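Local structure of putative sulfatase yidJ (Bacteroides fragilis, 2QZU) at residues N305-F310 with S367-S372; L30-A35 with P363-M368. The protein probably hydrolyses sulfate esters as a metal-dependent arylsulfatase. All coordinates share one frame; numbering follows the deposited sequence.

Interaction 1 of 2, residues N305-F310 with S367-S372; sequences NTIVVF and SMMGFS
Ile307 on the strand 306-311 faces Met369 at 8.5 Å between their CA atoms, the nearest pair of CA atoms across the two segments, a separation that the side chains bridge. The strand is an inner member of the large mixed sheet, whereas 367-372 covers the C-terminal part of helix 361-368 and its Schellman motif. Gly370, with positive phi (98°), ends the helix in this motif, and its N bonds to Ser367 O at 3.1 Å. The chain is thereby turned away from the sheet just beyond Met369, while Met368 and Met369 still reach it.

Ile307 carries the strand's share of the contact through the end of its longer branch. CG1 lies anti to the carbonyl carbon (chi1 -65°) and the chain runs on extended, which carries CD1 to the two selenomethionines. CD1 meets Met369 CG at 3.7 Å and Met369 CE at 3.8 Å, so the methyl touches the carbons bonded to selenium on each side. Met369 leaves its backbone at a slant to the strand, but its extended chain brings the tip closer, and the two side chains cross obliquely. Met368 points at the sheet and offers its CE to the same CD1 at 4.3 Å, a looser touch. Its side chain also packs on Leu340 of the adjoining strand 338-341 and on Val388 and Leu389 of helix 385-390, which joins this helix end to a second helix.

Every touching group is apolar and buried, and the 147 Å² covered arises without polar pairing. Attachment therefore rests on dispersion and the exclusion of water: one isoleucine methyl, met by two consecutive long, unbranched side chains, forms part of the packing of the helix's C-terminal end on the sheet of the sulfatase fold.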
ATOM      1  N   ASN A 305      -8.903 -34.453 -23.470  1.00  7.83           N
ATOM      2  CA  ASN A 305     -10.326 -34.246 -23.714  1.00 12.85           C
ATOM      3  C   ASN A 305     -10.931 -33.233 -22.772  1.00  9.81           C
ATOM      4  O   ASN A 305     -12.036 -33.412 -22.254  1.00 11.58           O
ATOM      5  CB  ASN A 305     -11.116 -35.553 -23.632  1.00 13.62           C
ATOM      6  CG  ASN A 305     -12.501 -35.415 -24.241  1.00 24.79           C
ATOM      7  OD1 ASN A 305     -12.649 -34.875 -25.345  1.00 22.74           O
ATOM      8  ND2 ASN A 305     -13.519 -35.896 -23.535  1.00 24.34           N
ATOM      9  N   THR A 306     -10.176 -32.164 -22.551  1.00 10.94           N
ATOM     10  CA  THR A 306     -10.607 -31.075 -21.697  1.00  7.55           C
ATOM     11  C   THR A 306     -10.309 -29.785 -22.434  1.00  8.15           C
ATOM     12  O   THR A 306      -9.245 -29.634 -23.032  1.00  9.87           O
ATOM     13  CB  THR A 306      -9.831 -31.047 -20.367  1.00  7.59           C
ATOM     14  OG1 THR A 306     -10.164 -32.201 -19.589  1.00 11.58           O
ATOM     15  CG2 THR A 306     -10.170 -29.779 -19.575  1.00  5.49           C
ATOM     16  N   ILE A 307     -11.263 -28.867 -22.422  1.00  7.91           N
ATOM     17  CA  ILE A 307     -11.040 -27.578 -23.052  1.00  4.28           C
ATOM     18  C   ILE A 307     -10.418 -26.727 -21.955  1.00  6.37           C
ATOM     19  O   ILE A 307     -11.030 -26.516 -20.909  1.00  4.77           O
ATOM     20  CB  ILE A 307     -12.358 -26.923 -23.500  1.00  5.19           C
ATOM     21  CG1 ILE A 307     -13.012 -27.765 -24.598  1.00  6.21           C
ATOM     22  CG2 ILE A 307     -12.088 -25.498 -23.994  1.00  2.99           C
ATOM     23  CD1 ILE A 307     -14.419 -27.329 -24.943  1.00 10.98           C
ATOM     24  N   VAL A 308      -9.190 -26.271 -22.177  1.00  5.31           N
ATOM     25  CA  VAL A 308      -8.510 -25.426 -21.206  1.00  4.28           C
ATOM     26  C   VAL A 308      -8.470 -24.024 -21.792  1.00  6.53           C
ATOM     27  O   VAL A 308      -8.057 -23.830 -22.935  1.00  7.73           O
ATOM     28  CB  VAL A 308      -7.068 -25.908 -20.933  1.00  5.73           C
ATOM     29  CG1 VAL A 308      -6.358 -24.943 -19.965  1.00  7.93           C
ATOM     30  CG2 VAL A 308      -7.099 -27.309 -20.351  1.00  7.89           C
ATOM     31  N   VAL A 309      -8.926 -23.054 -21.010  1.00  6.88           N
ATOM     32  CA  VAL A 309      -8.948 -21.667 -21.446  1.00  5.68           C
ATOM     33  C   VAL A 309      -8.169 -20.796 -20.473  1.00  9.07           C
ATOM     34  O   VAL A 309      -8.322 -20.947 -19.260  1.00  8.96           O
ATOM     35  CB  VAL A 309     -10.396 -21.105 -21.477  1.00  7.95           C
ATOM     36  CG1 VAL A 309     -10.382 -19.661 -21.960  1.00 14.08           C
ATOM     37  CG2 VAL A 309     -11.285 -21.967 -22.349  1.00  6.91           C
ATOM     38  N   PHE A 310      -7.314 -19.918 -20.994  1.00  3.92           N
ATOM     39  CA  PHE A 310      -6.608 -18.969 -20.133  1.00  3.27           C
ATOM     40  C   PHE A 310      -6.970 -17.595 -20.673  1.00  4.76           C
ATOM     41  O   PHE A 310      -6.694 -17.283 -21.833  1.00  6.81           O
ATOM     42  CB  PHE A 310      -5.083 -19.102 -20.170  1.00  3.46           C
ATOM     43  CG  PHE A 310      -4.390 -18.101 -19.274  1.00  5.56           C
ATOM     44  CD1 PHE A 310      -4.380 -18.279 -17.896  1.00  4.36           C
ATOM     45  CD2 PHE A 310      -3.840 -16.934 -19.802  1.00  6.11           C
ATOM     46  CE1 PHE A 310      -3.842 -17.310 -17.048  1.00  5.60           C
ATOM     47  CE2 PHE A 310      -3.297 -15.953 -18.961  1.00  5.30           C
ATOM     48  CZ  PHE A 310      -3.301 -16.144 -17.584  1.00  9.90           C
ATOM     49  N   SER A 367     -21.489 -24.511 -27.074  1.00  5.64           N
ATOM     50  CA  SER A 367     -21.680 -25.148 -28.377  1.00  5.05           C
ATOM     51  C   SER A 367     -20.512 -26.094 -28.665  1.00  8.44           C
ATOM     52  O   SER A 367     -20.714 -27.197 -29.166  1.00  8.80           O
ATOM     53  CB  SER A 367     -21.791 -24.096 -29.490  1.00  6.63           C
ATOM     54  OG  SER A 367     -23.035 -23.414 -29.431  1.00  9.57           O
HETATM   55  N   MSE A 368     -19.293 -25.665 -28.345  1.00  5.44           N
HETATM   56  CA  MSE A 368     -18.119 -26.508 -28.566  1.00  5.07           C
HETATM   57  C   MSE A 368     -18.231 -27.799 -27.761  1.00  9.12           C
HETATM   58  O   MSE A 368     -17.772 -28.857 -28.193  1.00 10.33           O
HETATM   59  CB  MSE A 368     -16.836 -25.782 -28.140  1.00  5.09           C
HETATM   60  CG  MSE A 368     -16.378 -24.668 -29.063  1.00  7.54           C
HETATM   61 SE   MSE A 368     -14.863 -23.732 -28.280  1.00 24.01          SE
HETATM   62  CE  MSE A 368     -13.522 -25.115 -28.500  1.00  6.42           C
HETATM   63  N   MSE A 369     -18.850 -27.703 -26.588  1.00  4.30           N
HETATM   64  CA  MSE A 369     -18.996 -28.846 -25.694  1.00  7.68           C
HETATM   65  C   MSE A 369     -20.136 -29.797 -26.032  1.00  7.44           C
HETATM   66  O   MSE A 369     -20.260 -30.853 -25.413  1.00  9.04           O
HETATM   67  CB  MSE A 369     -19.144 -28.344 -24.257  1.00  9.19           C
HETATM   68  CG  MSE A 369     -17.881 -27.687 -23.735  1.00 10.88           C
HETATM   69 SE   MSE A 369     -18.112 -26.701 -22.102  1.00 21.54          SE
HETATM   70  CE  MSE A 369     -16.483 -25.662 -22.208  1.00 32.60           C
ATOM     71  N   GLY A 370     -20.958 -29.419 -27.008  1.00  8.37           N
ATOM     72  CA  GLY A 370     -22.075 -30.257 -27.407  1.00  6.05           C
ATOM     73  C   GLY A 370     -23.407 -29.869 -26.789  1.00  8.90           C
ATOM     74  O   GLY A 370     -24.356 -30.656 -26.810  1.00  6.85           O
ATOM     75  N   PHE A 371     -23.493 -28.654 -26.253  1.00  5.83           N
ATOM     76  CA  PHE A 371     -24.726 -28.198 -25.616  1.00  6.54           C
ATOM     77  C   PHE A 371     -25.308 -26.939 -26.258  1.00  5.94           C
ATOM     78  O   PHE A 371     -25.859 -26.077 -25.572  1.00  9.15           O
ATOM     79  CB  PHE A 371     -24.472 -27.956 -24.124  1.00  9.28           C
ATOM     80  CG  PHE A 371     -24.013 -29.185 -23.381  1.00  9.32           C
ATOM     81  CD1 PHE A 371     -24.830 -30.308 -23.298  1.00  9.75           C
ATOM     82  CD2 PHE A 371     -22.754 -29.229 -22.791  1.00  9.36           C
ATOM     83  CE1 PHE A 371     -24.399 -31.463 -22.638  1.00  6.87           C
ATOM     84  CE2 PHE A 371     -22.313 -30.378 -22.128  1.00  7.25           C
ATOM     85  CZ  PHE A 371     -23.138 -31.497 -22.053  1.00  8.30           C
ATOM     86  N   SER A 372     -25.194 -26.838 -27.577  1.00  9.09           N
ATOM     87  CA  SER A 372     -25.712 -25.685 -28.302  1.00 12.16           C
ATOM     88  C   SER A 372     -27.207 -25.458 -28.036  1.00 13.73           C
ATOM     89  O   SER A 372     -27.652 -24.319 -27.879  1.00 12.46           O
ATOM     90  CB  SER A 372     -25.468 -25.870 -29.803  1.00 15.06           C
ATOM     91  OG  SER A 372     -25.833 -24.711 -30.531  1.00 27.04           O
TER

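Interaction 2 of 2, residues L30-A35 with P363-M368; sequences LVFIMA and PTLLSM
Leu365 sends one methyl, CD1, to the edge of the Phe32 ring and to the end of Leu30, so that a single helix residue meets two residues of the strand 29-35. Against Phe32 the leucine stands at about a right angle. Its CD1 lies in the plane of the ring, 4.0 Å from CD2 and 4.1 Å from CE2, and thus abuts the C-H rim between these two atoms instead of resting on the pi face. The ring is brought there by a side chain whose CG is anti to the backbone N (chi1 -169°), which extends it from the strand toward the helix.

Leu30, two residues earlier and on the same side of the strand, meets Leu365 methyl to methyl, CD1 to CD1, at 4.2 Å. The nearest CA atoms, those of Leu30 and Leu365, are 8.8 Å apart, a separation bridged by the two leucine side chains. Behind the contact, strand 29-35 is held between strands 222-228 and 306-311, with backbone bonds from Leu30 to Leu224 and from Val31 to Ile307; Leu365 also touches Ile307 on the latter.

All three side chains are buried, and the meeting is wholly apolar. With its edge toward the leucine, the ring gives the methyl a hydrocarbon border, so helix and central strand are joined by modest van der Waals packing, 106 Å² in all, without directional bonds.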
ATOM      1  N   LEU A  30     -14.001 -28.984 -18.781  1.00  4.49           N
ATOM      2  CA  LEU A  30     -13.636 -27.593 -18.975  1.00  4.56           C
ATOM      3  C   LEU A  30     -12.850 -27.081 -17.781  1.00  6.68           C
ATOM      4  O   LEU A  30     -13.269 -27.237 -16.636  1.00  6.00           O
ATOM      5  CB  LEU A  30     -14.886 -26.719 -19.152  1.00  2.80           C
ATOM      6  CG  LEU A  30     -14.694 -25.197 -19.061  1.00  5.02           C
ATOM      7  CD1 LEU A  30     -13.864 -24.688 -20.238  1.00  3.41           C
ATOM      8  CD2 LEU A  30     -16.058 -24.518 -19.039  1.00  6.68           C
ATOM      9  N   VAL A  31     -11.692 -26.496 -18.055  1.00  5.77           N
ATOM     10  CA  VAL A  31     -10.876 -25.899 -17.012  1.00  3.14           C
ATOM     11  C   VAL A  31     -10.703 -24.463 -17.488  1.00  7.99           C
ATOM     12  O   VAL A  31      -9.942 -24.178 -18.411  1.00  5.70           O
ATOM     13  CB  VAL A  31      -9.513 -26.601 -16.858  1.00  5.41           C
ATOM     14  CG1 VAL A  31      -8.648 -25.835 -15.856  1.00  6.78           C
ATOM     15  CG2 VAL A  31      -9.727 -28.035 -16.370  1.00  7.14           C
ATOM     16  N   PHE A  32     -11.458 -23.568 -16.868  1.00  6.45           N
ATOM     17  CA  PHE A  32     -11.448 -22.161 -17.229  1.00  3.51           C
ATOM     18  C   PHE A  32     -10.561 -21.409 -16.253  1.00  6.85           C
ATOM     19  O   PHE A  32     -10.906 -21.243 -15.078  1.00  3.28           O
ATOM     20  CB  PHE A  32     -12.888 -21.642 -17.177  1.00  4.87           C
ATOM     21  CG  PHE A  32     -13.081 -20.280 -17.780  1.00  7.89           C
ATOM     22  CD1 PHE A  32     -12.650 -19.134 -17.118  1.00 15.51           C
ATOM     23  CD2 PHE A  32     -13.751 -20.143 -18.991  1.00 10.21           C
ATOM     24  CE1 PHE A  32     -12.890 -17.864 -17.659  1.00  8.78           C
ATOM     25  CE2 PHE A  32     -13.995 -18.887 -19.537  1.00 14.77           C
ATOM     26  CZ  PHE A  32     -13.567 -17.745 -18.869  1.00 12.38           C
ATOM     27  N   ILE A  33      -9.408 -20.970 -16.740  1.00  4.07           N
ATOM     28  CA  ILE A  33      -8.462 -20.247 -15.908  1.00  5.33           C
ATOM     29  C   ILE A  33      -8.395 -18.790 -16.321  1.00  6.59           C
ATOM     30  O   ILE A  33      -8.317 -18.473 -17.507  1.00  6.25           O
ATOM     31  CB  ILE A  33      -7.046 -20.847 -16.025  1.00  3.85           C
ATOM     32  CG1 ILE A  33      -7.081 -22.334 -15.670  1.00 13.08           C
ATOM     33  CG2 ILE A  33      -6.088 -20.108 -15.086  1.00  4.06           C
ATOM     34  CD1 ILE A  33      -5.759 -23.037 -15.875  1.00 15.48           C
HETATM   35  N   MSE A  34      -8.447 -17.899 -15.342  1.00  9.94           N
HETATM   36  CA  MSE A  34      -8.350 -16.483 -15.639  1.00  8.65           C
HETATM   37  C   MSE A  34      -7.557 -15.794 -14.548  1.00  8.07           C
HETATM   38  O   MSE A  34      -7.565 -16.213 -13.392  1.00  8.10           O
HETATM   39  CB  MSE A  34      -9.740 -15.849 -15.782  1.00 11.99           C
HETATM   40  CG  MSE A  34     -10.603 -15.877 -14.540  1.00  8.00           C
HETATM   41 SE   MSE A  34     -12.318 -15.012 -14.862  1.00 24.85          SE
HETATM   42  CE  MSE A  34     -13.496 -16.360 -14.126  1.00 16.81           C
ATOM     43  N   ALA A  35      -6.836 -14.757 -14.943  1.00  2.67           N
ATOM     44  CA  ALA A  35      -6.029 -13.978 -14.024  1.00  5.55           C
ATOM     45  C   ALA A  35      -6.536 -12.565 -14.228  1.00  5.32           C
ATOM     46  O   ALA A  35      -6.605 -12.081 -15.356  1.00  9.89           O
ATOM     47  CB  ALA A  35      -4.554 -14.082 -14.394  1.00  7.23           C
ATOM     48  N   PRO A 363     -21.783 -18.771 -24.998  1.00  5.19           N
ATOM     49  CA  PRO A 363     -22.304 -19.573 -26.113  1.00  4.94           C
ATOM     50  C   PRO A 363     -21.231 -20.369 -26.863  1.00  9.69           C
ATOM     51  O   PRO A 363     -21.474 -21.498 -27.291  1.00 10.09           O
ATOM     52  CB  PRO A 363     -22.982 -18.533 -27.002  1.00  9.50           C
ATOM     53  CG  PRO A 363     -22.129 -17.324 -26.797  1.00 10.01           C
ATOM     54  CD  PRO A 363     -21.895 -17.329 -25.294  1.00  7.79           C
ATOM     55  N   THR A 364     -20.049 -19.782 -27.013  1.00  5.79           N
ATOM     56  CA  THR A 364     -18.957 -20.443 -27.723  1.00  6.16           C
ATOM     57  C   THR A 364     -18.549 -21.769 -27.083  1.00  8.95           C
ATOM     58  O   THR A 364     -18.500 -22.797 -27.759  1.00  7.53           O
ATOM     59  CB  THR A 364     -17.725 -19.512 -27.826  1.00  8.59           C
ATOM     60  OG1 THR A 364     -18.100 -18.309 -28.512  1.00  7.41           O
ATOM     61  CG2 THR A 364     -16.592 -20.191 -28.597  1.00  7.41           C
ATOM     62  N   LEU A 365     -18.267 -21.757 -25.781  1.00  6.26           N
ATOM     63  CA  LEU A 365     -17.860 -22.984 -25.099  1.00  7.96           C
ATOM     64  C   LEU A 365     -18.988 -24.014 -25.051  1.00 10.19           C
ATOM     65  O   LEU A 365     -18.772 -25.192 -25.326  1.00  9.92           O
ATOM     66  CB  LEU A 365     -17.378 -22.671 -23.678  1.00  6.43           C
ATOM     67  CG  LEU A 365     -16.042 -21.919 -23.578  1.00  6.53           C
ATOM     68  CD1 LEU A 365     -15.814 -21.449 -22.145  1.00  5.35           C
ATOM     69  CD2 LEU A 365     -14.906 -22.833 -24.028  1.00 10.42           C
ATOM     70  N   LEU A 366     -20.193 -23.569 -24.715  1.00  6.52           N
ATOM     71  CA  LEU A 366     -21.325 -24.487 -24.638  1.00  9.89           C
ATOM     72  C   LEU A 366     -21.553 -25.229 -25.954  1.00  9.92           C
ATOM     73  O   LEU A 366     -21.793 -26.434 -25.951  1.00  9.01           O
ATOM     74  CB  LEU A 366     -22.591 -23.728 -24.233  1.00  8.97           C
ATOM     75  CG  LEU A 366     -23.200 -24.049 -22.862  1.00 18.26           C
ATOM     76  CD1 LEU A 366     -22.118 -24.301 -21.832  1.00 11.44           C
ATOM     77  CD2 LEU A 366     -24.109 -22.901 -22.437  1.00 11.01           C
ATOM     78  N   SER A 367     -21.489 -24.511 -27.074  1.00  5.64           N
ATOM     79  CA  SER A 367     -21.680 -25.148 -28.377  1.00  5.05           C
ATOM     80  C   SER A 367     -20.512 -26.094 -28.665  1.00  8.44           C
ATOM     81  O   SER A 367     -20.714 -27.197 -29.166  1.00  8.80           O
ATOM     82  CB  SER A 367     -21.791 -24.096 -29.490  1.00  6.63           C
ATOM     83  OG  SER A 367     -23.035 -23.414 -29.431  1.00  9.57           O
HETATM   84  N   MSE A 368     -19.293 -25.665 -28.345  1.00  5.44           N
HETATM   85  CA  MSE A 368     -18.119 -26.508 -28.566  1.00  5.07           C
HETATM   86  C   MSE A 368     -18.231 -27.799 -27.761  1.00  9.12           C
HETATM   87  O   MSE A 368     -17.772 -28.857 -28.193  1.00 10.33           O
HETATM   88  CB  MSE A 368     -16.836 -25.782 -28.140  1.00  5.09           C
HETATM   89  CG  MSE A 368     -16.378 -24.668 -29.063  1.00  7.54           C
HETATM   90 SE   MSE A 368     -14.863 -23.732 -28.280  1.00 24.01          SE
HETATM   91  CE  MSE A 368     -13.522 -25.115 -28.500  1.00  6.42           C
TER

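Interactions 1 and 2 are neighbouring patches of one helix-on-sheet interface, their centres 6 Å apart. Both use helix 361-368, and the strands they reach, 306-311 and 29-35, lie side by side and parallel in the mixed sheet; Val309 O and Ile33 N are 2.7 Å apart, a probable hydrogen bond. The two patches merge through side chains as well: Met369 CE lies 3.4 Å from Leu30 CD2. At the helix end Phe371 N is 2.8 Å from Leu366 O, probably the second bond of the Schellman turn. Together the two contacts form a continuous apolar seam within the sulfatase-family region, consistent with structural packing of the alkaline-phosphatase-like core.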